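Local coordinates for protein dehydratase, IlvD/Edd family (Caulobacter crescentus, PDB 5OYN) that catalyses the dehydration of D-xylonate to 2-dehydro-3-deoxy-D-arabinonate in D-xylose breakdown, and dehydrates D-gluconate as well, using a [2Fe-2S] cluster and magnesium, at residues A[224-229]-A[274-279]. Residues are numbered along the deposited sequence; the frame is centred on the assembly and turned at random.
Sequences EALGLS and ENAIAL
The methyl of A225 is the bump of this contact, and it enters a shallow groove on helix 270-282 between A276 and L279. CB of A225 comes down on the backbone of A276, 3.7 Å from A276 CA, and is flanked by L279, whose CD2 reaches to 3.6 Å from A225 CB. Because both residues are alanines, the backbones come close: the CA atoms of A225 and A276 are 5.0 Å apart. No hydrogen bond crosses between 224-229 and 274-279; the fit is made by apolar side chains and buries 202 Å² of surface, both sides summed. L279 closes its side of the groove because its CG stands anti to the backbone N (chi1 168°), which carries CD2 across to the A225 methyl; its side chain also packs on A221, one turn earlier in helix 215-225, and on V341 and L342 of helix 337-347. L226 supplies the second bump. Its CB points away from the opposing helix, yet the chain bends back, with CG anti to the carbonyl carbon (chi1 -78°), and lays CD2 against the A276 methyl, 3.6 Å from A276 CB. That methyl thus fits beside L226 and also touches V222. The contact joins two helices of the N-terminal part of the IlvD/Edd dehydratase chain, in the last turn of helix 215-225 and the turn that follows: G227, with positive phi (76°), turns the chain out in a Schellman motif, its N bonded to E224 O at 2.8 Å. Beside the groove, N275 CB lies 4.0 Å from A225 O, a plain van der Waals approach. Its amide is held elsewhere, OD1 accepting a hydrogen bond from the backbone N of H352.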
loop_
_atom_site.group_PDB
_atom_site.type_symbol
_atom_site.label_atom_id
_atom_site.label_comp_id
_atom_site.label_asym_id
_atom_site.label_seq_id
_atom_site.Cartn_x
_atom_site.Cartn_y
_atom_site.Cartn_z
ATOM N N GLU A 224 -27.058 8.820 8.084
ATOM C CA GLU A 224 -27.483 9.753 7.048
ATOM C C GLU A 224 -28.712 10.524 7.509
ATOM O O GLU A 224 -28.741 11.759 7.447
ATOM C CB GLU A 224 -27.746 9.019 5.727
ATOM C CG GLU A 224 -27.376 9.857 4.499
ATOM C CD GLU A 224 -27.691 9.180 3.153
ATOM O OE1 GLU A 224 -27.451 7.959 2.988
ATOM O OE2 GLU A 224 -28.180 9.887 2.244
ATOM N N ALA A 225 -29.716 9.808 8.025
ATOM C CA ALA A 225 -30.912 10.451 8.559
ATOM C C ALA A 225 -30.565 11.422 9.680
ATOM O O ALA A 225 -31.170 12.495 9.791
ATOM C CB ALA A 225 -31.895 9.393 9.064
ATOM N N LEU A 226 -29.597 11.059 10.523
ATOM C CA LEU A 226 -29.130 11.940 11.583
ATOM C C LEU A 226 -28.419 13.176 11.051
ATOM O O LEU A 226 -28.105 14.066 11.849
ATOM C CB LEU A 226 -28.178 11.187 12.504
ATOM C CG LEU A 226 -28.741 10.235 13.550
ATOM C CD1 LEU A 226 -27.628 9.835 14.510
ATOM C CD2 LEU A 226 -29.916 10.866 14.303
ATOM N N GLY A 227 -28.145 13.242 9.745
ATOM C CA GLY A 227 -27.452 14.375 9.158
ATOM C C GLY A 227 -25.965 14.406 9.415
ATOM O O GLY A 227 -25.367 15.486 9.391
ATOM N N LEU A 228 -25.352 13.241 9.646
ATOM C CA LEU A 228 -23.944 13.108 9.990
ATOM C C LEU A 228 -23.066 12.651 8.823
ATOM O O LEU A 228 -21.842 12.606 8.968
ATOM C CB LEU A 228 -23.796 12.131 11.162
ATOM C CG LEU A 228 -23.871 12.807 12.534
ATOM C CD1 LEU A 228 -23.727 11.807 13.682
ATOM C CD2 LEU A 228 -22.804 13.880 12.620
ATOM N N SER A 229 -23.653 12.315 7.678
ATOM C CA SER A 229 -22.886 11.962 6.496
ATOM C C SER A 229 -23.524 12.634 5.294
ATOM O O SER A 229 -24.660 13.109 5.366
ATOM C CB SER A 229 -22.828 10.449 6.295
ATOM O OG SER A 229 -24.107 9.965 5.977
ATOM N N GLU A 274 -35.292 11.813 16.025
ATOM C CA GLU A 274 -36.633 11.404 15.620
ATOM C C GLU A 274 -36.693 11.119 14.121
ATOM O O GLU A 274 -37.468 10.254 13.686
ATOM C CB GLU A 274 -37.663 12.477 16.004
ATOM C CG GLU A 274 -37.872 12.669 17.512
ATOM C CD GLU A 274 -39.001 13.662 17.854
ATOM O OE1 GLU A 274 -38.963 14.794 17.326
ATOM O OE2 GLU A 274 -39.921 13.308 18.644
ATOM N N ASN A 275 -35.891 11.830 13.322
ATOM C CA ASN A 275 -35.787 11.522 11.895
ATOM C C ASN A 275 -35.208 10.129 11.674
ATOM O O ASN A 275 -35.719 9.346 10.858
ATOM C CB ASN A 275 -34.929 12.575 11.196
ATOM C CG ASN A 275 -35.682 13.864 10.977
ATOM O OD1 ASN A 275 -36.886 13.928 11.218
ATOM N ND2 ASN A 275 -34.985 14.898 10.521
ATOM N N ALA A 276 -34.143 9.803 12.405
ATOM C CA ALA A 276 -33.543 8.481 12.292
ATOM C C ALA A 276 -34.554 7.400 12.647
ATOM O O ALA A 276 -34.745 6.439 11.888
ATOM C CB ALA A 276 -32.299 8.391 13.180
ATOM N N ILE A 277 -35.225 7.557 13.797
ATOM C CA ILE A 277 -36.260 6.613 14.226
ATOM C C ILE A 277 -37.269 6.389 13.110
ATOM O O ILE A 277 -37.663 5.252 12.824
ATOM C CB ILE A 277 -36.956 7.119 15.508
ATOM C CG1 ILE A 277 -35.968 7.208 16.670
ATOM C CG2 ILE A 277 -38.178 6.232 15.866
ATOM C CD1 ILE A 277 -36.612 7.038 18.025
ATOM N N ALA A 278 -37.705 7.469 12.463
ATOM C CA ALA A 278 -38.686 7.311 11.400
ATOM C C ALA A 278 -38.100 6.507 10.258
ATOM O O ALA A 278 -38.746 5.585 9.738
ATOM C CB ALA A 278 -39.168 8.676 10.905
ATOM N N LEU A 279 -36.858 6.825 9.875
ATOM C CA LEU A 279 -36.221 6.107 8.784
ATOM C C LEU A 279 -36.081 4.625 9.105
ATOM O O LEU A 279 -36.386 3.771 8.261
ATOM C CB LEU A 279 -34.862 6.718 8.481
ATOM C CG LEU A 279 -34.053 5.822 7.555
ATOM C CD1 LEU A 279 -34.517 6.016 6.122
ATOM C CD2 LEU A 279 -32.623 6.175 7.733
#